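Local coordinates for F5/8 type C domain protein (Bacteroides ovatus, PDB 4ZRX) that probably releases fucose from glycans as an alpha-L-fucosidase with a TIM-barrel domain, and carries an F5/8 type C module likely to bind sugar, at residues A[177-182]-A[210-215]; A[164-169]-A[202-207]; A[90-95]-A[137-142]; A[181-186]-A[216-221]. All blocks are in the same frame, centred on the assembly; numbering follows the deposited sequence. Where two conformers were deposited one is given.

Contact 1 (A[177-182]-A[210-215]); sequences GEVHEV and RLQPKA
K214 NZ forms a salt bridge with E178 OE2 at 2.8 Å, meeting that oxygen on its syn side and 15° out of the carboxylate plane. A water oxygen 3.1 Å from K214 NZ takes a second hydrogen bond from it and ties it to H180 NE2. The lysine chain, stretched out past CG, lies side by side with the histidine, K214 CD passing 3.9 Å from H180 NE2. Behind this pair at the surface comes the buried amide of Q212, the first residue past helix 201-211 in the beta-alpha-beta unit that joins strand 181-184 to strand 216-219. A bend at chi2 (-66°) turns the carboxamide against the backbone before strand 181-184: Q212 NE2 gives hydrogen bonds to G177 O, 3.0 Å away, and to L173 O of helix 158-174. Q212 OE1 accepts V179 N at 2.9 Å, the N-H coming from well above the carbonyl plane, 67° out of it. With an alanine here, V179 N, G177 O and L173 O would probably all lose this shared mate. From Q212 a type I turn leads to A215, whose CB packs 3.3 Å from V179 O and whose CA makes a CH···O contact of 3.4 Å with H180 O.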
loop_
_atom_site.group_PDB
_atom_site.type_symbol
_atom_site.label_atom_id
_atom_site.label_comp_id
_atom_site.label_asym_id
_atom_site.label_seq_id
_atom_site.Cartn_x
_atom_site.Cartn_y
_atom_site.Cartn_z
ATOM N N GLY A 177 -26.614 2.698 9.927
ATOM C CA GLY A 177 -26.931 2.065 8.655
ATOM C C GLY A 177 -26.063 0.838 8.366
ATOM O O GLY A 177 -25.483 0.248 9.251
ATOM N N GLU A 178 -25.956 0.500 7.093
ATOM C CA GLU A 178 -25.261 -0.689 6.658
ATOM C C GLU A 178 -23.750 -0.483 6.724
ATOM O O GLU A 178 -23.248 0.573 6.349
ATOM C CB GLU A 178 -25.630 -1.022 5.195
ATOM C CG GLU A 178 -26.977 -1.558 4.891
ATOM C CD GLU A 178 -26.985 -2.150 3.461
ATOM O OE1 GLU A 178 -26.048 -1.861 2.621
ATOM O OE2 GLU A 178 -27.853 -2.978 3.249
ATOM N N VAL A 179 -23.077 -1.523 7.180
ATOM C CA VAL A 179 -21.664 -1.541 7.394
ATOM C C VAL A 179 -21.096 -2.719 6.595
ATOM O O VAL A 179 -21.555 -3.859 6.776
ATOM C CB VAL A 179 -21.312 -1.731 8.866
ATOM C CG1 VAL A 179 -19.825 -1.893 9.057
ATOM C CG2 VAL A 179 -21.833 -0.577 9.692
ATOM N N HIS A 180 -20.148 -2.451 5.705
ATOM C CA HIS A 180 -19.602 -3.492 4.830
ATOM C C HIS A 180 -18.304 -4.139 5.325
ATOM O O HIS A 180 -17.958 -5.221 4.863
ATOM C CB HIS A 180 -19.461 -2.985 3.427
ATOM C CG HIS A 180 -20.730 -3.034 2.635
ATOM N ND1 HIS A 180 -21.720 -2.068 2.733
ATOM C CD2 HIS A 180 -21.201 -3.967 1.769
ATOM C CE1 HIS A 180 -22.736 -2.396 1.946
ATOM N NE2 HIS A 180 -22.434 -3.536 1.345
ATOM N N GLU A 181 -17.594 -3.499 6.242
ATOM C CA GLU A 181 -16.351 -4.067 6.745
ATOM C C GLU A 181 -16.153 -3.582 8.168
ATOM O O GLU A 181 -16.379 -2.394 8.425
ATOM C CB GLU A 181 -15.138 -3.676 5.839
ATOM C CG GLU A 181 -13.766 -4.223 6.271
ATOM C CD GLU A 181 -12.676 -4.163 5.214
ATOM O OE1 GLU A 181 -12.971 -3.870 4.055
ATOM O OE2 GLU A 181 -11.515 -4.529 5.556
ATOM N N VAL A 182 -15.705 -4.492 9.037
ATOM C CA VAL A 182 -15.353 -4.234 10.418
ATOM C C VAL A 182 -13.920 -4.664 10.628
ATOM O O VAL A 182 -13.584 -5.837 10.402
ATOM C CB VAL A 182 -16.264 -5.005 11.417
ATOM C CG1 VAL A 182 -15.894 -4.688 12.805
ATOM C CG2 VAL A 182 -17.719 -4.597 11.155
ATOM N N ARG A 210 -25.273 -10.730 13.089
ATOM C CA ARG A 210 -26.673 -10.477 13.425
ATOM C C ARG A 210 -27.110 -9.131 12.949
ATOM O O ARG A 210 -28.169 -9.007 12.349
ATOM C CB ARG A 210 -26.901 -10.618 14.918
ATOM C CG ARG A 210 -28.322 -10.265 15.332
ATOM C CD ARG A 210 -28.600 -10.739 16.730
ATOM N NE ARG A 210 -27.498 -10.398 17.615
ATOM C CZ ARG A 210 -27.310 -9.223 18.196
ATOM N NH1 ARG A 210 -28.170 -8.220 18.044
ATOM N NH2 ARG A 210 -26.248 -9.060 18.965
ATOM N N LEU A 211 -26.279 -8.109 13.208
ATOM C CA LEU A 211 -26.582 -6.739 12.844
ATOM C C LEU A 211 -26.286 -6.351 11.436
ATOM O O LEU A 211 -26.950 -5.473 10.877
ATOM C CB LEU A 211 -25.853 -5.802 13.788
ATOM C CG LEU A 211 -26.246 -6.002 15.265
ATOM C CD1 LEU A 211 -25.378 -5.150 16.179
ATOM C CD2 LEU A 211 -27.707 -5.694 15.527
ATOM N N GLN A 212 -25.320 -7.029 10.833
ATOM C CA GLN A 212 -24.762 -6.603 9.535
ATOM C C GLN A 212 -24.429 -7.799 8.672
ATOM O O GLN A 212 -23.253 -8.182 8.514
ATOM C CB GLN A 212 -23.517 -5.772 9.765
ATOM C CG GLN A 212 -23.795 -4.429 10.454
ATOM C CD GLN A 212 -24.605 -3.459 9.643
ATOM O OE1 GLN A 212 -24.738 -3.545 8.407
ATOM N NE2 GLN A 212 -25.184 -2.507 10.350
ATOM N N PRO A 213 -25.472 -8.412 8.097
ATOM C CA PRO A 213 -25.284 -9.613 7.308
ATOM C C PRO A 213 -24.350 -9.476 6.112
ATOM O O PRO A 213 -23.861 -10.497 5.618
ATOM C CB PRO A 213 -26.709 -9.920 6.825
ATOM C CG PRO A 213 -27.617 -9.235 7.765
ATOM C CD PRO A 213 -26.911 -8.074 8.298
ATOM N N LYS A 214 -24.126 -8.260 5.618
ATOM C CA LYS A 214 -23.254 -8.058 4.473
ATOM C C LYS A 214 -21.794 -7.854 4.850
ATOM O O LYS A 214 -20.920 -7.883 3.931
ATOM C CB LYS A 214 -23.695 -6.844 3.680
ATOM C CG LYS A 214 -25.027 -7.047 3.003
ATOM C CD LYS A 214 -25.430 -5.791 2.283
ATOM C CE LYS A 214 -26.671 -5.992 1.383
ATOM N NZ LYS A 214 -27.166 -4.621 1.139
ATOM N N ALA A 215 -21.507 -7.605 6.139
ATOM C CA ALA A 215 -20.160 -7.172 6.587
ATOM C C ALA A 215 -19.179 -8.309 6.543
ATOM O O ALA A 215 -19.560 -9.478 6.795
ATOM C CB ALA A 215 -20.178 -6.640 7.953
HETATM O O HOH W 1 -18.291 -6.494 2.211
HETATM O O HOH W 2 -24.597 -3.945 -0.549
#

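Contact 2 (A[164-169]-A[202-207]); sequences FFIRQL and DAFYQT
Two neighbouring helices in the outer layer of the TIM barrel, 158-174 and 201-211, meet here through I166 and F204. Over these short segments their axes come within 10.3 Å and run almost parallel, 19° apart. F204 buries more surface here than any other residue of the two segments. Its CG lies anti to the carbonyl carbon (chi1 -56°), and the ring reaches across to F165, whose CD2 stands over the centre of one face, 3.5 Å from F204 CZ. The two planes are inclined by 37°, an oblique pairing. I166 lays CG1 obliquely beside the same ring, 3.7 Å from F204 CD1, and its CD1 goes on to touch A203 CB, also at 3.7 Å. A turn further along, L169 CD2 packs 3.8 Å from F204 O and reaches T207 CG2. Were F204 replaced by an alanine, the ring that F165 CD2 and I166 CG1 rest on would be gone, and a gap would probably open between the helices. F165 also meets F184 of the barrel strand, and W201 meets F204, which extends the aromatic cluster. No hydrogen bond crosses between the segments, so they are held together by shape and by burial of apolar surface.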
loop_
_atom_site.group_PDB
_atom_site.type_symbol
_atom_site.label_atom_id
_atom_site.label_comp_id
_atom_site.label_asym_id
_atom_site.label_seq_id
_atom_site.Cartn_x
_atom_site.Cartn_y
_atom_site.Cartn_z
ATOM N N PHE A 164 -17.938 -4.683 27.176
ATOM C CA PHE A 164 -17.745 -3.255 26.850
ATOM C C PHE A 164 -17.540 -3.085 25.335
ATOM O O PHE A 164 -18.158 -2.236 24.694
ATOM C CB PHE A 164 -16.486 -2.807 27.651
ATOM C CG PHE A 164 -15.977 -1.387 27.355
ATOM C CD1 PHE A 164 -16.462 -0.289 28.039
ATOM C CD2 PHE A 164 -14.993 -1.189 26.413
ATOM C CE1 PHE A 164 -15.942 0.997 27.773
ATOM C CE2 PHE A 164 -14.488 0.013 26.177
ATOM C CZ PHE A 164 -14.979 1.125 26.825
ATOM N N PHE A 165 -16.681 -3.927 24.819
ATOM C CA PHE A 165 -16.367 -3.965 23.377
ATOM C C PHE A 165 -17.581 -4.281 22.552
ATOM O O PHE A 165 -17.854 -3.613 21.574
ATOM C CB PHE A 165 -15.251 -4.929 23.105
ATOM C CG PHE A 165 -14.613 -4.769 21.701
ATOM C CD1 PHE A 165 -13.683 -3.759 21.472
ATOM C CD2 PHE A 165 -15.007 -5.566 20.660
ATOM C CE1 PHE A 165 -13.124 -3.595 20.224
ATOM C CE2 PHE A 165 -14.431 -5.431 19.399
ATOM C CZ PHE A 165 -13.484 -4.417 19.192
ATOM N N ILE A 166 -18.372 -5.279 22.983
ATOM C CA ILE A 166 -19.576 -5.599 22.261
ATOM C C ILE A 166 -20.524 -4.436 22.331
ATOM O O ILE A 166 -21.243 -4.194 21.375
ATOM C CB ILE A 166 -20.228 -6.940 22.805
ATOM C CG1 ILE A 166 -19.344 -8.102 22.347
ATOM C CG2 ILE A 166 -21.653 -7.119 22.286
ATOM C CD1 ILE A 166 -19.688 -9.434 22.988
ATOM N N ARG A 167 -20.610 -3.733 23.484
ATOM C CA ARG A 167 -21.533 -2.605 23.532
ATOM C C ARG A 167 -21.102 -1.513 22.578
ATOM O O ARG A 167 -21.946 -0.959 21.883
ATOM C CB ARG A 167 -21.740 -2.067 24.945
ATOM C CG ARG A 167 -22.687 -2.917 25.696
ATOM C CD ARG A 167 -22.648 -2.554 27.178
ATOM N NE ARG A 167 -22.863 -1.130 27.473
ATOM C CZ ARG A 167 -22.107 -0.422 28.327
ATOM N NH1 ARG A 167 -21.042 -0.967 28.895
ATOM N NH2 ARG A 167 -22.399 0.840 28.590
ATOM N N GLN A 168 -19.801 -1.237 22.485
ATOM C CA GLN A 168 -19.308 -0.276 21.464
ATOM C C GLN A 168 -19.614 -0.682 20.022
ATOM O O GLN A 168 -20.117 0.116 19.194
ATOM C CB GLN A 168 -17.815 -0.058 21.624
ATOM C CG GLN A 168 -17.465 0.649 22.915
ATOM C CD GLN A 168 -15.991 1.051 23.008
ATOM O OE1 GLN A 168 -15.107 0.437 22.384
ATOM N NE2 GLN A 168 -15.702 2.014 23.852
ATOM N N LEU A 169 -19.367 -1.946 19.759
ATOM C CA LEU A 169 -19.578 -2.555 18.428
ATOM C C LEU A 169 -21.023 -2.523 18.055
ATOM O O LEU A 169 -21.368 -2.212 16.969
ATOM C CB LEU A 169 -19.005 -3.948 18.434
ATOM C CG LEU A 169 -19.120 -4.783 17.155
ATOM C CD1 LEU A 169 -18.321 -4.128 16.048
ATOM C CD2 LEU A 169 -18.628 -6.177 17.479
ATOM N N ASP A 202 -15.386 -14.725 18.885
ATOM C CA ASP A 202 -16.576 -15.368 18.354
ATOM C C ASP A 202 -17.825 -14.567 18.677
ATOM O O ASP A 202 -18.665 -14.360 17.790
ATOM C CB ASP A 202 -16.672 -16.836 18.816
ATOM C CG ASP A 202 -17.840 -17.546 18.176
ATOM O OD1 ASP A 202 -17.929 -17.630 16.913
ATOM O OD2 ASP A 202 -18.705 -17.965 18.931
ATOM N N ALA A 203 -17.922 -14.026 19.889
ATOM C CA ALA A 203 -19.068 -13.190 20.228
ATOM C C ALA A 203 -19.076 -11.912 19.420
ATOM O O ALA A 203 -20.148 -11.421 19.053
ATOM C CB ALA A 203 -19.125 -12.896 21.742
ATOM N N PHE A 204 -17.891 -11.362 19.135
ATOM C CA PHE A 204 -17.816 -10.162 18.311
ATOM C C PHE A 204 -18.331 -10.524 16.936
ATOM O O PHE A 204 -19.068 -9.754 16.288
ATOM C CB PHE A 204 -16.392 -9.615 18.156
ATOM C CG PHE A 204 -15.654 -9.310 19.451
ATOM C CD1 PHE A 204 -16.296 -9.261 20.695
ATOM C CD2 PHE A 204 -14.295 -9.003 19.397
ATOM C CE1 PHE A 204 -15.583 -8.983 21.854
ATOM C CE2 PHE A 204 -13.568 -8.731 20.535
ATOM C CZ PHE A 204 -14.226 -8.737 21.797
ATOM N N TYR A 205 -17.929 -11.687 16.455
ATOM C CA TYR A 205 -18.398 -12.122 15.123
ATOM C C TYR A 205 -19.891 -12.355 15.058
ATOM O O TYR A 205 -20.544 -12.012 14.066
ATOM C CB TYR A 205 -17.625 -13.374 14.648
ATOM C CG TYR A 205 -17.744 -13.681 13.142
ATOM C CD1 TYR A 205 -18.054 -12.695 12.203
ATOM C CD2 TYR A 205 -17.529 -14.963 12.692
ATOM C CE1 TYR A 205 -18.120 -13.008 10.818
ATOM C CE2 TYR A 205 -17.651 -15.303 11.357
ATOM C CZ TYR A 205 -17.935 -14.325 10.427
ATOM O OH TYR A 205 -18.015 -14.654 9.086
ATOM N N GLN A 206 -20.455 -12.942 16.114
ATOM C CA GLN A 206 -21.904 -13.159 16.150
ATOM C C GLN A 206 -22.675 -11.845 16.129
ATOM O O GLN A 206 -23.661 -11.722 15.401
ATOM C CB GLN A 206 -22.325 -14.051 17.337
ATOM C CG GLN A 206 -21.693 -15.452 17.392
ATOM C CD GLN A 206 -21.621 -16.179 16.053
ATOM O OE1 GLN A 206 -20.530 -16.631 15.618
ATOM N NE2 GLN A 206 -22.749 -16.244 15.355
ATOM N N THR A 207 -22.117 -10.805 16.772
ATOM C CA THR A 207 -22.730 -9.491 16.747
ATOM C C THR A 207 -22.763 -8.939 15.362
ATOM O O THR A 207 -23.780 -8.419 14.909
ATOM C CB THR A 207 -21.979 -8.547 17.706
ATOM O OG1 THR A 207 -22.006 -9.095 19.022
ATOM C CG2 THR A 207 -22.581 -7.136 17.756
#

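Contact 3 (A[90-95]-A[137-142]); sequences KMVLLT and YDMKFG
G142 N donates to V92 O at 2.8 Å, the shortest of three backbone hydrogen bonds that join these parallel strands. V92 N gives to K140 O at 3.0 Å and L94 N to G142 O at 3.1 Å, so V92 is held through both its N and its O. M91 CA, F141 CA and L93 CA add CH···O contacts to the same three acceptors, K140 O, V92 O and G142 O. At the K90 end, a water bridges K90 O, to which it donates at 2.6 Å, and K140 N. Beside it the selenomethionine M139, bent at chi2 and chi3, folds back so that its SE lies 3.6 Å from M91 N, while its side chain crosses that of V92 at about a right angle, M139 CG lying 3.8 Å from V92 CG1. G142 has no side chain on the face shared with M91 and L93; a CB there would be crowded by M91 SE and L93 CD1. Strand 44-48 pairs with the far edge of 91-97, and strand 181-184 with that of 140-145. Outside the barrel, V92 packs on L84 of helix 77-86 and C134 of helix 126-137, and F141 on L130.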
loop_
_atom_site.group_PDB
_atom_site.type_symbol
_atom_site.label_atom_id
_atom_site.label_comp_id
_atom_site.label_asym_id
_atom_site.label_seq_id
_atom_site.Cartn_x
_atom_site.Cartn_y
_atom_site.Cartn_z
ATOM N N LYS A 90 -14.451 2.821 -3.262
ATOM C CA LYS A 90 -15.725 2.109 -3.153
ATOM C C LYS A 90 -16.232 1.923 -1.744
ATOM O O LYS A 90 -17.330 1.431 -1.544
ATOM C CB LYS A 90 -15.687 0.748 -3.899
ATOM C CG LYS A 90 -15.375 0.875 -5.340
ATOM C CD LYS A 90 -16.409 1.656 -6.156
ATOM C CE LYS A 90 -16.084 1.548 -7.635
ATOM N NZ LYS A 90 -17.175 2.000 -8.528
HETATM N N MSE A 91 -15.424 2.269 -0.758
HETATM C CA MSE A 91 -15.837 2.229 0.634
HETATM C C MSE A 91 -14.927 3.231 1.368
HETATM O O MSE A 91 -13.792 3.497 0.960
HETATM C CB MSE A 91 -15.653 0.841 1.219
HETATM C CG MSE A 91 -16.201 0.695 2.556
HETATM SE SE MSE A 91 -15.962 -1.032 3.330
HETATM C CE MSE A 91 -14.120 -0.758 3.675
ATOM N N VAL A 92 -15.462 3.791 2.427
ATOM C CA VAL A 92 -14.669 4.541 3.383
ATOM C C VAL A 92 -14.700 3.841 4.716
ATOM O O VAL A 92 -15.760 3.326 5.184
ATOM C CB VAL A 92 -15.136 5.993 3.500
ATOM C CG1 VAL A 92 -15.070 6.689 2.153
ATOM C CG2 VAL A 92 -16.523 6.119 3.960
ATOM N N LEU A 93 -13.530 3.750 5.350
ATOM C CA LEU A 93 -13.392 3.002 6.573
ATOM C C LEU A 93 -12.808 3.884 7.646
ATOM O O LEU A 93 -11.651 4.268 7.579
ATOM C CB LEU A 93 -12.498 1.765 6.313
ATOM C CG LEU A 93 -11.993 0.926 7.486
ATOM C CD1 LEU A 93 -12.973 0.386 8.291
ATOM C CD2 LEU A 93 -11.136 -0.277 6.930
ATOM N N LEU A 94 -13.610 4.199 8.654
ATOM C CA LEU A 94 -13.221 5.203 9.673
ATOM C C LEU A 94 -12.690 4.558 10.935
ATOM O O LEU A 94 -13.286 3.610 11.463
ATOM C CB LEU A 94 -14.453 6.066 10.028
ATOM C CG LEU A 94 -14.279 7.093 11.089
ATOM C CD1 LEU A 94 -13.439 8.233 10.572
ATOM C CD2 LEU A 94 -15.601 7.634 11.488
ATOM N N THR A 95 -11.617 5.104 11.499
ATOM C CA THR A 95 -11.136 4.765 12.821
ATOM C C THR A 95 -12.063 5.374 13.897
ATOM O O THR A 95 -11.769 6.417 14.503
ATOM C CB THR A 95 -9.705 5.226 13.079
ATOM O OG1 THR A 95 -9.580 6.640 12.854
ATOM C CG2 THR A 95 -8.727 4.504 12.093
ATOM N N TYR A 137 -23.743 10.387 -1.066
ATOM C CA TYR A 137 -22.945 9.947 -2.245
ATOM C C TYR A 137 -23.017 8.483 -2.570
ATOM O O TYR A 137 -22.284 8.011 -3.464
ATOM C CB TYR A 137 -21.486 10.381 -2.049
ATOM C CG TYR A 137 -21.306 11.865 -2.129
ATOM C CD1 TYR A 137 -21.237 12.503 -3.366
ATOM C CD2 TYR A 137 -21.217 12.653 -0.979
ATOM C CE1 TYR A 137 -21.132 13.873 -3.460
ATOM C CE2 TYR A 137 -21.089 14.010 -1.065
ATOM C CZ TYR A 137 -21.047 14.617 -2.333
ATOM O OH TYR A 137 -20.912 15.955 -2.421
ATOM N N ASP A 138 -23.870 7.731 -1.883
ATOM C CA ASP A 138 -24.036 6.299 -2.093
ATOM C C ASP A 138 -22.689 5.591 -2.002
ATOM O O ASP A 138 -22.262 4.876 -2.927
ATOM C CB ASP A 138 -24.746 5.998 -3.449
ATOM C CG ASP A 138 -25.077 4.513 -3.618
ATOM O OD1 ASP A 138 -25.228 3.808 -2.611
ATOM O OD2 ASP A 138 -25.235 4.000 -4.761
HETATM N N MSE A 139 -21.995 5.850 -0.889
HETATM C CA MSE A 139 -20.690 5.301 -0.623
HETATM C C MSE A 139 -20.814 4.263 0.461
HETATM O O MSE A 139 -21.420 4.512 1.511
HETATM C CB MSE A 139 -19.720 6.421 -0.210
HETATM C CG MSE A 139 -18.391 5.962 0.410
HETATM SE SE MSE A 139 -17.216 5.354 -1.046
HETATM C CE MSE A 139 -16.451 6.992 -1.624
ATOM N N LYS A 140 -20.154 3.118 0.289
ATOM C CA LYS A 140 -20.179 2.074 1.306
ATOM C C LYS A 140 -19.319 2.520 2.507
ATOM O O LYS A 140 -18.428 3.362 2.366
ATOM C CB LYS A 140 -19.700 0.736 0.789
ATOM C CG LYS A 140 -20.660 0.087 -0.217
ATOM C CD LYS A 140 -19.953 -1.222 -0.671
ATOM C CE LYS A 140 -20.197 -1.501 -2.079
ATOM N NZ LYS A 140 -21.562 -1.865 -2.297
ATOM N N PHE A 141 -19.622 1.952 3.654
ATOM C CA PHE A 141 -19.126 2.452 4.951
ATOM C C PHE A 141 -18.627 1.281 5.706
ATOM O O PHE A 141 -19.312 0.223 5.817
ATOM C CB PHE A 141 -20.347 3.113 5.641
ATOM C CG PHE A 141 -20.155 3.523 7.046
ATOM C CD1 PHE A 141 -19.510 4.681 7.338
ATOM C CD2 PHE A 141 -20.710 2.788 8.056
ATOM C CE1 PHE A 141 -19.428 5.137 8.690
ATOM C CE2 PHE A 141 -20.608 3.195 9.400
ATOM C CZ PHE A 141 -19.978 4.373 9.704
ATOM N N GLY A 142 -17.482 1.480 6.336
ATOM C CA GLY A 142 -16.902 0.502 7.209
ATOM C C GLY A 142 -16.355 1.151 8.469
ATOM O O GLY A 142 -16.130 2.350 8.505
HETATM O O HOH W 3 -19.480 2.441 -2.620
#

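Contact 4 (A[181-186]-A[216-221]); sequences EVWFDG and VMAIMG. With EDO (1,2-ethanediol), chain B.
In the parallel pairing of barrel strands 181-184 and 216-219, I219 lies over the indole of W183. Its CB rests 3.4 Å from F184 O. From there CG1, anti to the carbonyl carbon, comes down over the six-membered ring of W183, 3.4 Å from its centroid and 15° off the normal, a CH-pi contact. CD1 turns out to the CE2–CZ2 side of the ring, 3.5 Å from W183 CZ2, while the other branch, CG2, lies 3.6 Å from O2 of a bound ethanediol. W183 NE1 is hydrogen-bonded to E286 OE1, which should limit the ring's rotation. On the face carrying V182 and M217, selenomethionine M217 sets its SE at the edge of the F184 ring, a Met-aromatic contact. Four backbone bonds join the strands, the last from M220 N to F184 O at 2.9 Å. The ethanediol, probably from the crystallisation liquor, sits at the C-terminal ends of the strands, where TIM barrels carry their active sites; D185, bonded to Y144 through OD2, accepts both its hydroxyls on OD1, from O1 at 3.1 Å and O2 at 3.2 Å.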
loop_
_atom_site.group_PDB
_atom_site.type_symbol
_atom_site.label_atom_id
_atom_site.label_comp_id
_atom_site.label_asym_id
_atom_site.label_seq_id
_atom_site.Cartn_x
_atom_site.Cartn_y
_atom_site.Cartn_z
ATOM N N GLU A 181 -17.594 -3.499 6.242
ATOM C CA GLU A 181 -16.351 -4.067 6.745
ATOM C C GLU A 181 -16.153 -3.582 8.168
ATOM O O GLU A 181 -16.379 -2.394 8.425
ATOM C CB GLU A 181 -15.138 -3.676 5.839
ATOM C CG GLU A 181 -13.766 -4.223 6.271
ATOM C CD GLU A 181 -12.676 -4.163 5.214
ATOM O OE1 GLU A 181 -12.971 -3.870 4.055
ATOM O OE2 GLU A 181 -11.515 -4.529 5.556
ATOM N N VAL A 182 -15.705 -4.492 9.037
ATOM C CA VAL A 182 -15.353 -4.234 10.418
ATOM C C VAL A 182 -13.920 -4.664 10.628
ATOM O O VAL A 182 -13.584 -5.837 10.402
ATOM C CB VAL A 182 -16.264 -5.005 11.417
ATOM C CG1 VAL A 182 -15.894 -4.688 12.805
ATOM C CG2 VAL A 182 -17.719 -4.597 11.155
ATOM N N TRP A 183 -13.057 -3.681 10.935
ATOM C CA TRP A 183 -11.633 -3.903 10.982
ATOM C C TRP A 183 -11.210 -4.014 12.438
ATOM O O TRP A 183 -11.424 -3.069 13.224
ATOM C CB TRP A 183 -10.939 -2.697 10.336
ATOM C CG TRP A 183 -9.807 -2.971 9.435
ATOM C CD1 TRP A 183 -9.899 -3.284 8.114
ATOM C CD2 TRP A 183 -8.396 -2.854 9.707
ATOM N NE1 TRP A 183 -8.681 -3.413 7.558
ATOM C CE2 TRP A 183 -7.724 -3.120 8.485
ATOM C CE3 TRP A 183 -7.635 -2.673 10.857
ATOM C CZ2 TRP A 183 -6.323 -3.112 8.379
ATOM C CZ3 TRP A 183 -6.274 -2.658 10.753
ATOM C CH2 TRP A 183 -5.619 -2.835 9.518
ATOM N N PHE A 184 -10.625 -5.161 12.786
ATOM C CA PHE A 184 -10.101 -5.414 14.125
ATOM C C PHE A 184 -8.594 -5.605 14.065
ATOM O O PHE A 184 -8.059 -6.675 13.751
ATOM C CB PHE A 184 -10.775 -6.663 14.702
ATOM C CG PHE A 184 -12.262 -6.529 14.998
ATOM C CD1 PHE A 184 -12.809 -5.378 15.535
ATOM C CD2 PHE A 184 -13.077 -7.648 14.881
ATOM C CE1 PHE A 184 -14.136 -5.308 15.869
ATOM C CE2 PHE A 184 -14.441 -7.607 15.224
ATOM C CZ PHE A 184 -14.992 -6.410 15.710
ATOM N N ASP A 185 -7.884 -4.506 14.301
ATOM C CA ASP A 185 -6.450 -4.458 14.268
ATOM C C ASP A 185 -5.866 -5.424 15.268
ATOM O O ASP A 185 -6.382 -5.540 16.394
ATOM C CB ASP A 185 -6.035 -3.047 14.553
ATOM C CG ASP A 185 -4.632 -2.733 14.166
ATOM O OD1 ASP A 185 -3.840 -3.661 13.926
ATOM O OD2 ASP A 185 -4.377 -1.500 14.097
ATOM N N GLY A 186 -4.815 -6.145 14.845
ATOM C CA GLY A 186 -4.133 -7.119 15.734
ATOM C C GLY A 186 -3.053 -6.494 16.589
ATOM O O GLY A 186 -2.520 -7.125 17.504
ATOM N N VAL A 216 -17.924 -7.973 6.268
ATOM C CA VAL A 216 -16.815 -8.866 6.519
ATOM C C VAL A 216 -16.018 -8.420 7.777
ATOM O O VAL A 216 -15.870 -7.214 8.012
ATOM C CB VAL A 216 -15.847 -8.989 5.312
ATOM C CG1 VAL A 216 -16.524 -9.772 4.202
ATOM C CG2 VAL A 216 -15.370 -7.642 4.822
HETATM N N MSE A 217 -15.555 -9.392 8.544
HETATM C CA MSE A 217 -14.714 -9.170 9.725
HETATM C C MSE A 217 -13.272 -9.344 9.317
HETATM O O MSE A 217 -12.850 -10.403 8.871
HETATM C CB MSE A 217 -15.094 -10.143 10.848
HETATM C CG MSE A 217 -14.383 -9.867 12.162
HETATM SE SE MSE A 217 -15.144 -11.074 13.446
HETATM C CE MSE A 217 -13.869 -11.191 14.878
ATOM N N ALA A 218 -12.502 -8.247 9.394
ATOM C CA ALA A 218 -11.145 -8.161 8.854
ATOM C C ALA A 218 -10.028 -8.097 9.884
ATOM O O ALA A 218 -10.169 -7.497 10.955
ATOM C CB ALA A 218 -11.072 -6.937 7.977
ATOM N N ILE A 219 -8.909 -8.734 9.517
ATOM C CA ILE A 219 -7.601 -8.692 10.177
ATOM C C ILE A 219 -7.653 -9.690 11.323
ATOM O O ILE A 219 -7.264 -10.859 11.127
ATOM C CB ILE A 219 -7.137 -7.283 10.584
ATOM C CG1 ILE A 219 -7.394 -6.275 9.466
ATOM C CG2 ILE A 219 -5.704 -7.325 11.076
ATOM C CD1 ILE A 219 -6.726 -6.554 8.094
HETATM N N MSE A 220 -8.143 -9.291 12.497
HETATM C CA MSE A 220 -8.481 -10.267 13.556
HETATM C C MSE A 220 -9.914 -10.644 13.231
HETATM O O MSE A 220 -10.895 -10.150 13.803
HETATM C CB MSE A 220 -8.330 -9.689 14.967
HETATM C CG MSE A 220 -6.954 -9.303 15.347
HETATM SE SE MSE A 220 -5.642 -10.731 15.164
HETATM C CE MSE A 220 -6.378 -11.904 16.450
ATOM N N GLY A 221 -10.005 -11.470 12.206
ATOM C CA GLY A 221 -11.265 -11.878 11.585
ATOM C C GLY A 221 -10.944 -13.058 10.673
ATOM O O GLY A 221 -9.791 -13.291 10.352
HETATM C C1 EDO B . -2.803 -4.989 10.979
HETATM O O1 EDO B . -2.052 -3.870 11.451
HETATM C C2 EDO B . -2.189 -6.278 11.511
HETATM O O2 EDO B . -2.665 -6.492 12.849
#

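All four contacts lie in the TIM-barrel domain, probably that of an alpha-L-fucosidase, and build one flank of the barrel. Contact 3 closes first along the chain; the segments of contact 2 then alternate with those of contacts 1 and 4, which share E181 and V182. Contacts 1, 3 and 4 reach the same sheet, in which 91-97, 140-145, 181-184 and 216-219 are successive neighbours, while contact 2 joins the helices outside it and shares helix 201-211 with contact 1. Contact 1 lies about 12 Å, centre to centre, from both 3 and 4, and about 13 Å from 2. Contacts 2 and 3 are about 21 Å apart and do not touch. Y205 links 2 to 4 by packing on M217, so sheet and helix layer form one continuous core.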